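Side-chain contacts in alpha,alpha-trehalose-phosphate synthase (UDP-forming) (Burkholderia multivorans, PDB 5UOF), which is a family 20 glycosyltransferase, a two-domain enzyme of the GT-B fold class: residues A105-Q110 with L175-D180; A113-V118 with L143-H148. All coordinates share one frame; numbering follows the deposited sequence. Where two conformers were deposited one is given.

Interaction 1 (A105-Q110 with L175-D180); sequences ARFDRQ and LVPPHD
Phe-107 and Pro-177 make a proline–aromatic contact, and the case illustrates how two loops can be joined with no hydrogen bond between them. The CG corner of the Pro-177 ring sits over one face of the phenyl group, 3.8 Å from the centroid of the Phe-107 ring and 23° off its normal. This is a CH-pi geometry, displaced toward the ring rim near the CB end: between these two residues the nearest atoms are Phe-107 CG and Pro-177 CG, 3.6 Å apart. Phe-107 reaches this place with its CG anti to the backbone N (chi1 175°), and the ring then runs past the proline, the two side chains sliding by one another in opposite directions. Further out, Phe-107 CE1 meets Pro-178 CD at 3.5 Å, an oblique approach from the opposing direction. One aromatic ring thus touches two consecutive prolines, which occupy the middle of a type I turn from Val-176 to His-179. Next to the aromatic residue, Arg-106 bends back so that its NH1 donates to the carbonyl O of Ala-105 at 2.9 Å, above the carbonyl plane but within the plane of the guanidinium, and also hydrogen-bonds Asp-103 O. Both loops lead into helices. Asp-108 OD2 caps helix 109-127 by accepting from Glu-111 N, and Pro-178 is the N-cap residue of helix 179-186. Phe-89 of helix 89-98 also touches Phe-107, while Tyr-414 of the second subunit packs on this phenylalanine, placing the contact at the dimer interface, beside the starts of helices 109-127 and 179-186.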
ATOM      1  N   ALA A 105       0.247 -10.495   3.228  1.00 16.17           N
ATOM      2  CA  ALA A 105      -0.304 -10.636   4.566  1.00 12.91           C
ATOM      3  C   ALA A 105      -1.304 -11.781   4.619  1.00 15.71           C
ATOM      4  O   ALA A 105      -2.058 -12.021   3.668  1.00 15.39           O
ATOM      5  CB  ALA A 105      -0.982  -9.337   4.994  1.00 15.54           C
ATOM      6  N   ARG A 106      -1.298 -12.496   5.746  1.00 16.36           N
ATOM      7  CA  ARG A 106      -2.204 -13.622   5.997  1.00 16.00           C
ATOM      8  C   ARG A 106      -2.744 -13.470   7.416  1.00 18.54           C
ATOM      9  O   ARG A 106      -2.188 -14.033   8.365  1.00 21.40           O
ATOM     10  CB  ARG A 106      -1.499 -14.966   5.812  1.00 17.55           C
ATOM     11  CG  ARG A 106      -0.853 -15.165   4.436  1.00 23.27           C
ATOM     12  CD  ARG A 106      -1.896 -15.256   3.319  1.00 27.25           C
ATOM     13  NE  ARG A 106      -1.283 -15.587   2.028  1.00 30.54           N
ATOM     14  CZ  ARG A 106      -0.971 -14.702   1.080  1.00 32.61           C
ATOM     15  NH1 ARG A 106      -1.218 -13.408   1.251  1.00 22.25           N
ATOM     16  NH2 ARG A 106      -0.416 -15.115  -0.052  1.00 37.39           N
ATOM     17  N   PHE A 107      -3.858 -12.758   7.565  1.00 16.98           N
ATOM     18  CA  PHE A 107      -4.442 -12.576   8.887  1.00 15.81           C
ATOM     19  C   PHE A 107      -5.174 -13.826   9.381  1.00 14.22           C
ATOM     20  O   PHE A 107      -5.937 -14.459   8.647  1.00 14.52           O
ATOM     21  CB  PHE A 107      -5.405 -11.393   8.898  1.00 14.54           C
ATOM     22  CG  PHE A 107      -6.109 -11.242  10.217  1.00 12.88           C
ATOM     23  CD1 PHE A 107      -5.438 -10.710  11.313  1.00 12.59           C
ATOM     24  CD2 PHE A 107      -7.422 -11.648  10.368  1.00 14.18           C
ATOM     25  CE1 PHE A 107      -6.075 -10.585  12.555  1.00 13.04           C
ATOM     26  CE2 PHE A 107      -8.064 -11.532  11.596  1.00 15.17           C
ATOM     27  CZ  PHE A 107      -7.390 -10.988  12.691  1.00 13.49           C
ATOM     28  N   ASP A 108      -4.967 -14.159  10.650  1.00 14.28           N
ATOM     29  CA  ASP A 108      -5.645 -15.294  11.266  1.00 15.22           C
ATOM     30  C   ASP A 108      -6.044 -14.920  12.686  1.00 16.89           C
ATOM     31  O   ASP A 108      -5.196 -14.507  13.480  1.00 16.28           O
ATOM     32  CB  ASP A 108      -4.756 -16.541  11.266  1.00 15.96           C
ATOM     33  CG  ASP A 108      -5.400 -17.713  11.980  1.00 21.25           C
ATOM     34  OD1 ASP A 108      -6.225 -18.431  11.373  1.00 27.45           O
ATOM     35  OD2 ASP A 108      -5.098 -17.898  13.161  1.00 19.45           O
ATOM     36  N   ARG A 109      -7.329 -15.077  13.007  1.00 15.76           N
ATOM     37  CA  ARG A 109      -7.816 -14.641  14.316  1.00 15.92           C
ATOM     38  C   ARG A 109      -7.068 -15.323  15.450  1.00 16.45           C
ATOM     39  O   ARG A 109      -6.741 -14.684  16.455  1.00 17.85           O
ATOM     40  CB  ARG A 109      -9.316 -14.908  14.449  1.00 16.63           C
ATOM     41  CG  ARG A 109     -10.172 -13.907  13.690  1.00 17.86           C
ATOM     42  CD  ARG A 109     -11.684 -14.159  13.904  1.00 19.44           C
ATOM     43  NE  ARG A 109     -12.432 -13.222  13.071  1.00 24.33           N
ATOM     44  CZ  ARG A 109     -13.752 -13.186  12.977  1.00 25.69           C
ATOM     45  NH1 ARG A 109     -14.482 -14.052  13.656  1.00 22.38           N
ATOM     46  NH2 ARG A 109     -14.331 -12.292  12.181  1.00 24.54           N
ATOM     47  N   GLN A 110      -6.815 -16.629  15.329  1.00 17.26           N
ATOM     48  CA  GLN A 110      -6.189 -17.319  16.451  1.00 20.00           C
ATOM     49  C   GLN A 110      -4.744 -16.879  16.622  1.00 19.19           C
ATOM     50  O   GLN A 110      -4.261 -16.775  17.756  1.00 17.68           O
ATOM     51  CB  GLN A 110      -6.281 -18.835  16.274  1.00 20.25           C
ATOM     52  CG  GLN A 110      -7.701 -19.363  16.150  1.00 30.06           C
ATOM     53  CD  GLN A 110      -8.668 -18.701  17.116  1.00 44.97           C
ATOM     54  OE1 GLN A 110      -8.417 -18.632  18.322  1.00 47.01           O
ATOM     55  NE2 GLN A 110      -9.786 -18.205  16.585  1.00 46.89           N
ATOM     56  N   LEU A 175      -5.325  -2.656   6.081  1.00 14.62           N
ATOM     57  CA  LEU A 175      -5.213  -4.036   5.631  1.00 14.88           C
ATOM     58  C   LEU A 175      -4.993  -4.997   6.791  1.00 16.45           C
ATOM     59  O   LEU A 175      -5.218  -6.200   6.633  1.00 19.26           O
ATOM     60  CB  LEU A 175      -4.081  -4.165   4.618  1.00 19.36           C
ATOM     61  CG  LEU A 175      -4.309  -3.264   3.396  1.00 19.63           C
ATOM     62  CD1 LEU A 175      -3.144  -3.365   2.424  1.00 21.55           C
ATOM     63  CD2 LEU A 175      -5.605  -3.599   2.723  1.00 17.99           C
ATOM     64  N   VAL A 176      -4.537  -4.500   7.936  1.00 11.55           N
ATOM     65  CA  VAL A 176      -4.475  -5.291   9.168  1.00 13.82           C
ATOM     66  C   VAL A 176      -5.853  -5.234   9.818  1.00 13.00           C
ATOM     67  O   VAL A 176      -6.252  -4.163  10.286  1.00 12.39           O
ATOM     68  CB  VAL A 176      -3.407  -4.745  10.134  1.00 10.15           C
ATOM     69  CG1 VAL A 176      -3.391  -5.571  11.414  1.00 10.45           C
ATOM     70  CG2 VAL A 176      -2.022  -4.728   9.494  1.00 14.33           C
ATOM     71  N   PRO A 177      -6.617  -6.322   9.879  1.00 11.46           N
ATOM     72  CA  PRO A 177      -8.017  -6.209  10.340  1.00 12.40           C
ATOM     73  C   PRO A 177      -8.139  -5.587  11.728  1.00 12.36           C
ATOM     74  O   PRO A 177      -9.029  -4.750  11.940  1.00 14.69           O
ATOM     75  CB  PRO A 177      -8.524  -7.663  10.295  1.00 12.96           C
ATOM     76  CG  PRO A 177      -7.737  -8.258   9.118  1.00 14.30           C
ATOM     77  CD  PRO A 177      -6.340  -7.637   9.269  1.00 11.52           C
ATOM     78  N   PRO A 178      -7.258  -5.917  12.715  1.00 12.22           N
ATOM     79  CA  PRO A 178      -7.391  -5.244  14.025  1.00 12.09           C
ATOM     80  C   PRO A 178      -6.650  -3.907  14.147  1.00 13.54           C
ATOM     81  O   PRO A 178      -6.188  -3.541  15.235  1.00 16.87           O
ATOM     82  CB  PRO A 178      -6.825  -6.283  15.002  1.00 14.58           C
ATOM     83  CG  PRO A 178      -5.755  -6.973  14.202  1.00 11.91           C
ATOM     84  CD  PRO A 178      -6.336  -7.072  12.800  1.00 14.94           C
ATOM     85  N   HIS A 179      -6.605  -3.131  13.060  1.00 11.36           N
ATOM     86  CA  HIS A 179      -5.840  -1.880  13.056  1.00 13.14           C
ATOM     87  C   HIS A 179      -6.299  -0.923  14.152  1.00 12.64           C
ATOM     88  O   HIS A 179      -5.472  -0.268  14.792  1.00 16.06           O
ATOM     89  CB  HIS A 179      -5.948  -1.207  11.684  1.00 10.85           C
ATOM     90  CG  HIS A 179      -7.355  -0.989  11.219  1.00 11.36           C
ATOM     91  ND1 HIS A 179      -8.073   0.153  11.510  1.00 13.29           N
ATOM     92  CD2 HIS A 179      -8.166  -1.762  10.462  1.00 12.66           C
ATOM     93  CE1 HIS A 179      -9.271   0.066  10.959  1.00 14.96           C
ATOM     94  NE2 HIS A 179      -9.350  -1.082  10.310  1.00 14.56           N
ATOM     95  N   ASP A 180      -7.614  -0.811  14.373  1.00 12.13           N
ATOM     96  CA  ASP A 180      -8.095   0.101  15.410  1.00 17.88           C
ATOM     97  C   ASP A 180      -7.570  -0.296  16.784  1.00 16.89           C
ATOM     98  O   ASP A 180      -7.153   0.563  17.570  1.00 16.27           O
ATOM     99  CB  ASP A 180      -9.624   0.150  15.428  1.00 17.16           C
ATOM    100  CG  ASP A 180     -10.163   1.032  16.553  1.00 24.36           C
ATOM    101  OD1 ASP A 180     -10.114   2.273  16.414  1.00 23.66           O
ATOM    102  OD2 ASP A 180     -10.621   0.487  17.587  1.00 25.15           O
TER

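Interaction 2 (A113-V118 with L143-H148); sequences AGYLRV and LLPFAH. With EDO (1,2-ethanediol), chain I.
Tyr-115 and Pro-145 cross at about a right angle, an instance of a helix side chain closing on the proline that starts another helix. With CG anti to the backbone N (chi1 174°), the tyrosine leaves CB without touching the proline, and its contact builds up along one side of the ring. Tyr-115 CD2 comes no nearer than 4.1 Å to Pro-145 CG, whereas Tyr-115 CE2 closes to 3.5 Å from the same carbon. Next, Tyr-115 CZ lies 3.5 Å from Pro-145 CD. At the tip, Tyr-115 OH is wedged 3.3 Å from Pro-145 CD and equally near Leu-144 CB. These two neighbours are apolar; the hydroxyl donates to the backbone O of Tyr-141, outside the two segments, which holds the phenol end beside the turn from Leu-143 to Phe-146. Leu-116 adds a looser touch, its CD2 standing 4.0 Å from Pro-145 CG. Beside CB of the proline a molecule of 1,2-ethanediol, probably from the crystallisation liquor, bridges the two segments. Its O1 donates to Leu-116 O at 2.8 Å, and its O2 meets His-148 ND1 at 2.9 Å, at the edge of the imidazole and in its plane, in a nearly straight bond (171°). Either atom of that second pair could be the donor. Helix 179-186 supplies Phe-185, which packs on Leu-116, Leu-144 and Pro-145, and Phe-89 of helix 89-98 meets the Tyr-115 ring. The contact therefore joins the N-terminal half of helix 109-127 to the connection from strand 135-139 into helix 146-152.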
ATOM      1  N   ALA A 113      -4.945 -13.585  18.488  1.00 15.91           N
ATOM      2  CA  ALA A 113      -5.154 -13.849  19.910  1.00 16.72           C
ATOM      3  C   ALA A 113      -3.861 -14.309  20.571  1.00 19.83           C
ATOM      4  O   ALA A 113      -3.573 -13.935  21.716  1.00 19.37           O
ATOM      5  CB  ALA A 113      -6.252 -14.894  20.112  1.00 20.52           C
ATOM      6  N   GLY A 114      -3.071 -15.122  19.864  1.00 17.19           N
ATOM      7  CA  GLY A 114      -1.816 -15.601  20.431  1.00 18.89           C
ATOM      8  C   GLY A 114      -0.803 -14.490  20.635  1.00 17.65           C
ATOM      9  O   GLY A 114      -0.045 -14.497  21.608  1.00 17.67           O
ATOM     10  N   TYR A 115      -0.755 -13.544  19.700  1.00 15.92           N
ATOM     11  CA  TYR A 115       0.084 -12.351  19.819  1.00 15.23           C
ATOM     12  C   TYR A 115      -0.259 -11.548  21.065  1.00 21.16           C
ATOM     13  O   TYR A 115       0.625 -11.191  21.862  1.00 19.03           O
ATOM     14  CB  TYR A 115      -0.130 -11.527  18.554  1.00 14.24           C
ATOM     15  CG  TYR A 115       0.489 -10.167  18.447  1.00 13.49           C
ATOM     16  CD1 TYR A 115       1.860 -10.008  18.372  1.00 15.51           C
ATOM     17  CD2 TYR A 115      -0.310  -9.043  18.298  1.00 16.33           C
ATOM     18  CE1 TYR A 115       2.424  -8.749  18.210  1.00 16.24           C
ATOM     19  CE2 TYR A 115       0.240  -7.791  18.122  1.00 16.96           C
ATOM     20  CZ  TYR A 115       1.611  -7.649  18.081  1.00 15.36           C
ATOM     21  OH  TYR A 115       2.174  -6.404  17.893  1.00 13.01           O
ATOM     22  N   LEU A 116      -1.552 -11.275  21.266  1.00 17.88           N
ATOM     23  CA  LEU A 116      -1.973 -10.617  22.498  1.00 16.40           C
ATOM     24  C   LEU A 116      -1.598 -11.448  23.721  1.00 17.86           C
ATOM     25  O   LEU A 116      -1.110 -10.906  24.723  1.00 20.05           O
ATOM     26  CB  LEU A 116      -3.477 -10.356  22.472  1.00 17.90           C
ATOM     27  CG  LEU A 116      -3.988  -9.518  21.293  1.00 22.49           C
ATOM     28  CD1 LEU A 116      -5.452  -9.134  21.511  1.00 24.34           C
ATOM     29  CD2 LEU A 116      -3.109  -8.296  21.032  1.00 19.04           C
ATOM     30  N   ARG A 117      -1.796 -12.766  23.646  1.00 18.49           N
ATOM     31  CA  ARG A 117      -1.570 -13.622  24.809  1.00 18.76           C
ATOM     32  C   ARG A 117      -0.111 -13.594  25.244  1.00 21.20           C
ATOM     33  O   ARG A 117       0.187 -13.454  26.437  1.00 19.68           O
ATOM     34  CB  ARG A 117      -2.005 -15.060  24.516  1.00 19.56           C
ATOM     35  CG  ARG A 117      -1.824 -15.981  25.740  1.00 21.01           C
ATOM     36  CD  ARG A 117      -1.904 -17.464  25.380  1.00 25.48           C
ATOM     37  NE  ARG A 117      -0.763 -17.891  24.568  1.00 32.99           N
ATOM     38  CZ  ARG A 117       0.450 -18.157  25.053  1.00 39.07           C
ATOM     39  NH1 ARG A 117       0.695 -18.044  26.358  1.00 31.09           N
ATOM     40  NH2 ARG A 117       1.422 -18.542  24.231  1.00 35.17           N
ATOM     41  N   VAL A 118       0.819 -13.720  24.294  1.00 18.46           N
ATOM     42  CA  VAL A 118       2.224 -13.771  24.691  0.66 22.68           C
ATOM     43  C   VAL A 118       2.698 -12.412  25.179  1.00 22.44           C
ATOM     44  O   VAL A 118       3.535 -12.335  26.087  1.00 20.49           O
ATOM     45  CB  VAL A 118       3.115 -14.306  23.557  0.66 22.08           C
ATOM     46  CG1 VAL A 118       2.741 -15.743  23.248  0.66 26.19           C
ATOM     47  CG2 VAL A 118       3.037 -13.421  22.315  0.66 21.42           C
ATOM     48  N   LEU A 143       6.271  -6.386  20.053  1.00 17.90           N
ATOM     49  CA  LEU A 143       5.896  -6.012  21.414  1.00 19.17           C
ATOM     50  C   LEU A 143       4.966  -4.808  21.429  1.00 17.41           C
ATOM     51  O   LEU A 143       4.841  -4.138  22.452  1.00 16.82           O
ATOM     52  CB  LEU A 143       7.147  -5.716  22.243  1.00 18.26           C
ATOM     53  CG  LEU A 143       8.042  -6.906  22.556  1.00 19.22           C
ATOM     54  CD1 LEU A 143       9.437  -6.448  22.977  1.00 20.12           C
ATOM     55  CD2 LEU A 143       7.384  -7.758  23.628  1.00 20.53           C
ATOM     56  N   LEU A 144       4.345  -4.493  20.299  1.00 13.16           N
ATOM     57  CA  LEU A 144       3.424  -3.360  20.255  1.00 16.48           C
ATOM     58  C   LEU A 144       2.374  -3.351  21.371  1.00 22.78           C
ATOM     59  O   LEU A 144       2.176  -2.289  21.986  1.00 22.24           O
ATOM     60  CB  LEU A 144       2.805  -3.321  18.852  1.00 19.40           C
ATOM     61  CG  LEU A 144       2.054  -2.053  18.483  1.00 26.41           C
ATOM     62  CD1 LEU A 144       2.202  -1.825  17.005  1.00 22.32           C
ATOM     63  CD2 LEU A 144       0.592  -2.216  18.863  1.00 26.34           C
ATOM     64  N   PRO A 145       1.691  -4.451  21.706  1.00 18.99           N
ATOM     65  CA  PRO A 145       0.678  -4.397  22.772  1.00 17.24           C
ATOM     66  C   PRO A 145       1.241  -4.367  24.188  1.00 14.38           C
ATOM     67  O   PRO A 145       0.463  -4.444  25.146  1.00 18.76           O
ATOM     68  CB  PRO A 145      -0.135  -5.688  22.554  1.00 19.14           C
ATOM     69  CG  PRO A 145       0.319  -6.263  21.249  1.00 17.16           C
ATOM     70  CD  PRO A 145       1.718  -5.776  21.063  1.00 17.87           C
ATOM     71  N   PHE A 146       2.557  -4.231  24.359  1.00 14.92           N
ATOM     72  CA  PHE A 146       3.163  -4.479  25.669  1.00 15.33           C
ATOM     73  C   PHE A 146       2.728  -3.441  26.705  1.00 18.23           C
ATOM     74  O   PHE A 146       2.403  -3.798  27.845  1.00 17.32           O
ATOM     75  CB  PHE A 146       4.686  -4.512  25.530  1.00 15.35           C
ATOM     76  CG  PHE A 146       5.395  -5.143  26.708  1.00 22.93           C
ATOM     77  CD1 PHE A 146       5.535  -6.523  26.798  1.00 16.92           C
ATOM     78  CD2 PHE A 146       5.952  -4.353  27.698  1.00 16.98           C
ATOM     79  CE1 PHE A 146       6.205  -7.103  27.869  1.00 20.71           C
ATOM     80  CE2 PHE A 146       6.625  -4.923  28.764  1.00 18.86           C
ATOM     81  CZ  PHE A 146       6.753  -6.299  28.848  1.00 20.25           C
ATOM     82  N   ALA A 147       2.743  -2.148  26.346  1.00 16.92           N
ATOM     83  CA  ALA A 147       2.303  -1.120  27.291  1.00 21.33           C
ATOM     84  C   ALA A 147       0.854  -1.314  27.698  1.00 19.99           C
ATOM     85  O   ALA A 147       0.511  -1.144  28.870  1.00 20.65           O
ATOM     86  CB  ALA A 147       2.472   0.278  26.710  1.00 20.62           C
ATOM     87  N   HIS A 148      -0.017  -1.642  26.744  1.00 15.87           N
ATOM     88  CA  HIS A 148      -1.422  -1.823  27.088  1.00 16.38           C
ATOM     89  C   HIS A 148      -1.582  -2.937  28.116  1.00 20.17           C
ATOM     90  O   HIS A 148      -2.346  -2.801  29.079  1.00 22.15           O
ATOM     91  CB  HIS A 148      -2.237  -2.105  25.820  1.00 17.95           C
ATOM     92  CG  HIS A 148      -3.709  -2.182  26.070  1.00 24.92           C
ATOM     93  ND1 HIS A 148      -4.358  -3.372  26.323  1.00 25.67           N
ATOM     94  CD2 HIS A 148      -4.649  -1.213  26.163  1.00 24.00           C
ATOM     95  CE1 HIS A 148      -5.640  -3.135  26.530  1.00 24.43           C
ATOM     96  NE2 HIS A 148      -5.842  -1.832  26.443  1.00 23.73           N
TER
HETATM   97  C1  EDO I 507      -1.833  -7.361  25.214  1.00 30.42           C
HETATM   98  O1  EDO I 507      -2.444  -8.613  25.516  1.00 38.85           O
HETATM   99  C2  EDO I 507      -2.878  -6.261  25.278  1.00 26.46           C
HETATM  100  O2  EDO I 507      -3.238  -5.985  26.637  1.00 28.45           O

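Helix 109-127 ties the two contacts together: interaction 1 lies at its N-terminal approach and interaction 2 about two turns further along, with centres about 14 Å apart. In sequence, interaction 2 is nested within the loop that interaction 1 closes; their segments adjoin in sequence but make no other touch. Each sets an aromatic ring from the 105-118 region against a proline next to a helix start. Phe-89 bridges them, packing on the aromatic residue of both. Their surroundings differ: interaction 1 adjoins the second subunit, whereas interaction 2 is buried within its own chain. The sodium site formed by Arg-360, Ser-362 and Gln-385 involves neither contact.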